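Local coordinates for protein carbon monoxide oxidation system transcription regulator CooA-1 (Carboxydothermus hydrogenoformans, PDB 6CPB) that probably acts as a haem-based carbon monoxide sensor that binds DNA and regulates transcription, this chain being its haem-binding domain, at residues Asn43-Leu57 and Phe82-Ile96. Numbering follows the deposited sequence.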
loop_
_atom_site.group_PDB
_atom_site.type_symbol
_atom_site.label_atom_id
_atom_site.label_comp_id
_atom_site.label_asym_id
_atom_site.label_seq_id
_atom_site.Cartn_x
_atom_site.Cartn_y
_atom_site.Cartn_z
ATOM N N ASN A 43 6.786 9.769 12.680
ATOM C CA ASN A 43 6.199 9.304 11.427
ATOM C C ASN A 43 7.228 9.556 10.331
ATOM O O ASN A 43 7.468 10.701 9.930
ATOM C CB ASN A 43 4.890 10.037 11.154
ATOM C CG ASN A 43 4.106 9.393 10.049
ATOM O OD1 ASN A 43 4.665 8.651 9.245
ATOM N ND2 ASN A 43 2.803 9.651 10.006
ATOM N N LEU A 44 7.872 8.486 9.887
ATOM C CA LEU A 44 9.036 8.567 9.030
ATOM C C LEU A 44 8.877 7.629 7.844
ATOM O O LEU A 44 8.185 6.607 7.919
ATOM C CB LEU A 44 10.295 8.106 9.793
ATOM C CG LEU A 44 10.626 8.676 11.160
ATOM C CD1 LEU A 44 11.707 7.789 11.769
ATOM C CD2 LEU A 44 11.089 10.117 11.034
ATOM N N VAL A 45 9.564 7.971 6.762
ATOM C CA VAL A 45 9.721 7.118 5.594
ATOM C C VAL A 45 11.183 6.726 5.521
ATOM O O VAL A 45 12.059 7.574 5.704
ATOM C CB VAL A 45 9.284 7.875 4.329
ATOM C CG1 VAL A 45 9.628 7.104 3.081
ATOM C CG2 VAL A 45 7.794 8.171 4.407
ATOM N N PHE A 46 11.451 5.448 5.287
ATOM C CA PHE A 46 12.823 4.978 5.189
ATOM C C PHE A 46 13.022 4.111 3.961
ATOM O O PHE A 46 12.138 3.350 3.566
ATOM C CB PHE A 46 13.285 4.240 6.452
ATOM C CG PHE A 46 12.659 2.889 6.635
ATOM C CD1 PHE A 46 11.451 2.758 7.289
ATOM C CD2 PHE A 46 13.281 1.748 6.137
ATOM C CE1 PHE A 46 10.869 1.494 7.448
ATOM C CE2 PHE A 46 12.712 0.503 6.284
ATOM C CZ PHE A 46 11.511 0.370 6.941
ATOM N N LEU A 47 14.212 4.242 3.386
ATOM C CA LEU A 47 14.653 3.546 2.192
ATOM C C LEU A 47 15.817 2.636 2.582
ATOM O O LEU A 47 16.750 3.086 3.246
ATOM C CB LEU A 47 15.119 4.619 1.183
ATOM C CG LEU A 47 15.741 4.209 -0.138
ATOM C CD1 LEU A 47 14.902 3.153 -0.864
ATOM C CD2 LEU A 47 15.901 5.459 -0.993
ATOM N N VAL A 48 15.761 1.369 2.172
ATOM C CA VAL A 48 16.880 0.455 2.392
ATOM C C VAL A 48 17.959 0.766 1.360
ATOM O O VAL A 48 17.794 0.502 0.167
ATOM C CB VAL A 48 16.446 -1.012 2.313
ATOM C CG1 VAL A 48 17.627 -1.918 2.627
ATOM C CG2 VAL A 48 15.305 -1.291 3.273
ATOM N N LYS A 49 19.064 1.347 1.817
ATOM C CA LYS A 49 20.175 1.661 0.926
ATOM C C LYS A 49 21.034 0.430 0.648
ATOM O O LYS A 49 21.469 0.205 -0.485
ATOM C CB LYS A 49 21.015 2.780 1.549
ATOM C CG LYS A 49 22.248 3.167 0.753
ATOM C CD LYS A 49 22.946 4.362 1.374
ATOM C CE LYS A 49 24.255 4.679 0.672
ATOM N NZ LYS A 49 24.842 5.927 1.229
ATOM N N SER A 50 21.287 -0.372 1.674
ATOM C CA SER A 50 21.992 -1.636 1.529
ATOM C C SER A 50 21.492 -2.566 2.621
ATOM O O SER A 50 21.063 -2.116 3.685
ATOM C CB SER A 50 23.508 -1.450 1.626
ATOM O OG SER A 50 23.870 -0.907 2.875
ATOM N N GLY A 51 21.544 -3.869 2.351
ATOM C CA GLY A 51 21.067 -4.857 3.296
ATOM C C GLY A 51 19.674 -5.338 2.971
ATOM O O GLY A 51 19.283 -5.404 1.808
ATOM N N ARG A 52 18.936 -5.737 3.998
ATOM C CA ARG A 52 17.682 -6.451 3.806
ATOM C C ARG A 52 16.954 -6.406 5.136
ATOM O O ARG A 52 17.578 -6.626 6.179
ATOM C CB ARG A 52 17.978 -7.894 3.401
ATOM C CG ARG A 52 16.753 -8.706 3.047
ATOM C CD ARG A 52 17.169 -10.002 2.386
ATOM N NE ARG A 52 17.838 -10.857 3.354
ATOM C CZ ARG A 52 17.482 -12.099 3.670
ATOM N NH1 ARG A 52 16.456 -12.693 3.078
ATOM N NH2 ARG A 52 18.182 -12.749 4.582
ATOM N N VAL A 53 15.653 -6.109 5.109
ATOM C CA VAL A 53 14.883 -6.005 6.340
ATOM C C VAL A 53 13.603 -6.823 6.241
ATOM O O VAL A 53 13.061 -7.057 5.157
ATOM C CB VAL A 53 14.566 -4.549 6.743
ATOM C CG1 VAL A 53 15.839 -3.717 6.837
ATOM C CG2 VAL A 53 13.602 -3.923 5.790
ATOM N N ARG A 54 13.118 -7.239 7.406
ATOM C CA ARG A 54 11.897 -8.011 7.536
ATOM C C ARG A 54 10.855 -7.151 8.223
ATOM O O ARG A 54 11.111 -6.611 9.299
ATOM C CB ARG A 54 12.184 -9.272 8.359
ATOM C CG ARG A 54 11.030 -10.251 8.435
ATOM C CD ARG A 54 11.424 -11.539 9.136
ATOM N NE ARG A 54 11.727 -11.334 10.551
ATOM C CZ ARG A 54 10.886 -11.570 11.558
ATOM N NH1 ARG A 54 9.660 -12.025 11.346
ATOM N NH2 ARG A 54 11.284 -11.359 12.802
ATOM N N VAL A 55 9.676 -7.073 7.620
ATOM C CA VAL A 55 8.521 -6.401 8.198
ATOM C C VAL A 55 7.631 -7.487 8.778
ATOM O O VAL A 55 7.337 -8.474 8.096
ATOM C CB VAL A 55 7.761 -5.590 7.135
ATOM C CG1 VAL A 55 6.600 -4.857 7.760
ATOM C CG2 VAL A 55 8.695 -4.610 6.437
ATOM N N TYR A 56 7.212 -7.327 10.031
ATOM C CA TYR A 56 6.454 -8.388 10.678
ATOM C C TYR A 56 5.509 -7.831 11.732
ATOM O O TYR A 56 5.610 -6.674 12.166
ATOM C CB TYR A 56 7.392 -9.439 11.293
ATOM C CG TYR A 56 8.262 -8.973 12.435
ATOM C CD1 TYR A 56 9.455 -8.308 12.199
ATOM C CD2 TYR A 56 7.914 -9.230 13.746
ATOM C CE1 TYR A 56 10.268 -7.907 13.233
ATOM C CE2 TYR A 56 8.731 -8.830 14.802
ATOM C CZ TYR A 56 9.905 -8.171 14.539
ATOM O OH TYR A 56 10.724 -7.747 15.571
ATOM N N LEU A 57 4.561 -8.682 12.124
ATOM C CA LEU A 57 3.641 -8.409 13.216
ATOM C C LEU A 57 3.940 -9.394 14.337
ATOM O O LEU A 57 4.111 -10.584 14.087
ATOM C CB LEU A 57 2.189 -8.579 12.736
ATOM C CG LEU A 57 1.006 -8.486 13.711
ATOM C CD1 LEU A 57 -0.277 -8.185 12.964
ATOM C CD2 LEU A 57 0.777 -9.796 14.486
ATOM N N PHE A 82 6.544 -4.102 12.984
ATOM C CA PHE A 82 7.933 -4.188 13.389
ATOM C C PHE A 82 8.798 -4.344 12.150
ATOM O O PHE A 82 8.384 -4.942 11.156
ATOM C CB PHE A 82 8.170 -5.447 14.245
ATOM C CG PHE A 82 7.492 -5.448 15.598
ATOM C CD1 PHE A 82 6.153 -5.764 15.737
ATOM C CD2 PHE A 82 8.219 -5.166 16.740
ATOM C CE1 PHE A 82 5.554 -5.778 17.003
ATOM C CE2 PHE A 82 7.628 -5.169 17.983
ATOM C CZ PHE A 82 6.301 -5.486 18.116
ATOM N N ILE A 83 10.022 -3.834 12.233
ATOM C CA ILE A 83 10.989 -3.936 11.146
ATOM C C ILE A 83 12.327 -4.346 11.741
ATOM O O ILE A 83 12.824 -3.683 12.656
ATOM C CB ILE A 83 11.117 -2.626 10.346
ATOM C CG1 ILE A 83 9.759 -2.221 9.732
ATOM C CG2 ILE A 83 12.118 -2.804 9.211
ATOM C CD1 ILE A 83 9.120 -1.080 10.390
ATOM N N GLN A 84 12.906 -5.429 11.213
ATOM C CA GLN A 84 14.146 -6.015 11.712
ATOM C C GLN A 84 15.161 -6.208 10.588
ATOM O O GLN A 84 14.814 -6.638 9.489
ATOM C CB GLN A 84 13.847 -7.373 12.361
ATOM C CG GLN A 84 15.086 -8.123 12.826
ATOM C CD GLN A 84 14.744 -9.459 13.394
ATOM O OE1 GLN A 84 14.004 -10.228 12.778
ATOM N NE2 GLN A 84 15.260 -9.751 14.576
ATOM N N ALA A 85 16.429 -5.934 10.880
ATOM C CA ALA A 85 17.489 -6.175 9.904
ATOM C C ALA A 85 17.768 -7.673 9.776
ATOM O O ALA A 85 17.957 -8.368 10.778
ATOM C CB ALA A 85 18.761 -5.455 10.334
ATOM N N MET A 86 17.836 -8.162 8.543
ATOM C CA MET A 86 18.152 -9.562 8.279
ATOM C C MET A 86 19.630 -9.772 7.997
ATOM O O MET A 86 20.107 -10.911 7.973
ATOM C CB MET A 86 17.319 -10.073 7.103
ATOM C CG MET A 86 15.838 -10.004 7.383
ATOM S SD MET A 86 14.809 -10.755 6.113
ATOM C CE MET A 86 15.032 -12.475 6.523
ATOM N N GLU A 87 20.354 -8.686 7.785
ATOM C CA GLU A 87 21.799 -8.645 7.619
ATOM C C GLU A 87 22.190 -7.211 7.945
ATOM O O GLU A 87 21.325 -6.356 8.143
ATOM C CB GLU A 87 22.202 -9.002 6.194
ATOM C CG GLU A 87 21.535 -8.147 5.183
ATOM C CD GLU A 87 21.255 -8.844 3.881
ATOM O OE1 GLU A 87 20.672 -9.950 3.923
ATOM O OE2 GLU A 87 21.570 -8.249 2.822
ATOM N N ASP A 88 23.486 -6.927 7.962
ATOM C CA ASP A 88 23.914 -5.550 8.163
ATOM C C ASP A 88 23.238 -4.664 7.119
ATOM O O ASP A 88 23.250 -4.968 5.924
ATOM C CB ASP A 88 25.432 -5.448 8.042
ATOM C CG ASP A 88 26.167 -6.112 9.198
ATOM O OD1 ASP A 88 25.516 -6.548 10.177
ATOM O OD2 ASP A 88 27.405 -6.213 9.111
ATOM N N THR A 89 22.644 -3.564 7.581
ATOM C CA THR A 89 21.755 -2.744 6.767
ATOM C C THR A 89 22.030 -1.265 7.012
ATOM O O THR A 89 22.286 -0.856 8.148
ATOM C CB THR A 89 20.302 -3.090 7.130
ATOM O OG1 THR A 89 20.002 -4.409 6.686
ATOM C CG2 THR A 89 19.295 -2.143 6.508
ATOM N N THR A 90 21.960 -0.473 5.945
ATOM C CA THR A 90 21.941 0.980 6.043
ATOM C C THR A 90 20.638 1.482 5.458
ATOM O O THR A 90 20.227 1.040 4.387
ATOM C CB THR A 90 23.118 1.597 5.277
ATOM O OG1 THR A 90 24.341 1.159 5.877
ATOM C CG2 THR A 90 23.081 3.118 5.311
ATOM N N ILE A 91 20.011 2.420 6.162
ATOM C CA ILE A 91 18.806 3.077 5.676
ATOM C C ILE A 91 19.040 4.574 5.544
ATOM O O ILE A 91 19.909 5.160 6.195
ATOM C CB ILE A 91 17.567 2.834 6.549
ATOM C CG1 ILE A 91 17.643 3.642 7.849
ATOM C CG2 ILE A 91 17.360 1.342 6.781
ATOM C CD1 ILE A 91 16.436 3.465 8.761
ATOM N N LEU A 92 18.221 5.182 4.689
ATOM C CA LEU A 92 18.026 6.625 4.620
ATOM C C LEU A 92 16.603 6.902 5.081
ATOM O O LEU A 92 15.679 6.213 4.649
ATOM C CB LEU A 92 18.205 7.124 3.180
ATOM C CG LEU A 92 19.615 6.992 2.612
ATOM C CD1 LEU A 92 19.638 7.507 1.182
ATOM C CD2 LEU A 92 20.641 7.739 3.465
ATOM N N TYR A 93 16.409 7.909 5.938
ATOM C CA TYR A 93 15.063 8.208 6.420
ATOM C C TYR A 93 14.800 9.706 6.486
ATOM O O TYR A 93 15.716 10.514 6.643
ATOM C CB TYR A 93 14.774 7.563 7.788
ATOM C CG TYR A 93 15.633 8.059 8.927
ATOM C CD1 TYR A 93 16.851 7.474 9.192
ATOM C CD2 TYR A 93 15.216 9.095 9.749
ATOM C CE1 TYR A 93 17.636 7.896 10.234
ATOM C CE2 TYR A 93 15.994 9.522 10.809
ATOM C CZ TYR A 93 17.209 8.924 11.031
ATOM O OH TYR A 93 18.009 9.328 12.070
ATOM N N THR A 94 13.522 10.054 6.387
ATOM C CA THR A 94 13.085 11.438 6.536
ATOM C C THR A 94 11.660 11.441 7.076
ATOM O O THR A 94 10.969 10.435 7.032
ATOM C CB THR A 94 13.215 12.200 5.207
ATOM O OG1 THR A 94 13.117 13.608 5.441
ATOM C CG2 THR A 94 12.143 11.814 4.203
ATOM N N ASP A 95 11.227 12.580 7.602
ATOM C CA ASP A 95 9.871 12.661 8.127
ATOM C C ASP A 95 8.852 12.650 6.991
ATOM O O ASP A 95 9.133 13.079 5.869
ATOM C CB ASP A 95 9.690 13.928 8.955
ATOM C CG ASP A 95 9.909 15.177 8.142
ATOM O OD1 ASP A 95 11.082 15.563 7.962
ATOM O OD2 ASP A 95 8.914 15.749 7.647
ATOM N N ILE A 96 7.642 12.172 7.303
ATOM C CA ILE A 96 6.631 11.942 6.269
ATOM C C ILE A 96 6.283 13.223 5.512
ATOM O O ILE A 96 6.110 13.195 4.288
ATOM C CB ILE A 96 5.388 11.246 6.858
ATOM C CG1 ILE A 96 4.461 10.792 5.725
ATOM C CG2 ILE A 96 4.653 12.156 7.851
ATOM C CD1 ILE A 96 3.299 9.946 6.174
HETATM O O HOH W 1 24.567 -3.074 4.391
HETATM O O HOH W 2 20.957 -12.233 5.147
#
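Arg52 and Glu87 form a salt bridge at a corner of the cyclic nucleotide-binding-type beta-roll, where both segments turn from one antiparallel sheet into the other. Arg52 NE lies 3.0 Å from Glu87 OE1, approaching from above the carboxylate plane, while Met86 CE sits over one guanidinium face, 3.7 Å from Arg52 NH2. With an alanine here, Glu87 is likely to lose its cationic mate and the Met86 methyl the flat surface it lies on. Thr89 OG1 suits the turn because it both accepts from Arg52 N and donates to Glu87 O. Beside it, Thr90 O accepts from both Lys49 N and Ser50 N, a classic beta bulge that takes up the extra residue. Asn43, at the far end, touches His78, an axial haem ligand. Between the sheets, apolar Phe46 reaches from pair 44-48/89-95 to pair 52-57/82-85, its CZ 3.9 Å from Ile83 CG2. On the latter's other face, with Gln84, Phe82 CB presses over the Tyr56 ring, 3.3 Å from its centroid, and Arg54 NH2 lies over the opposite side. Bent at chi3 (66°), Arg54 folds its guanidinium back over that ring; Glu63 holds NH1 in a salt bridge, and NH2 donates to Gln84 OE1 at 2.9 Å, the oxygen lying in the guanidinium plane.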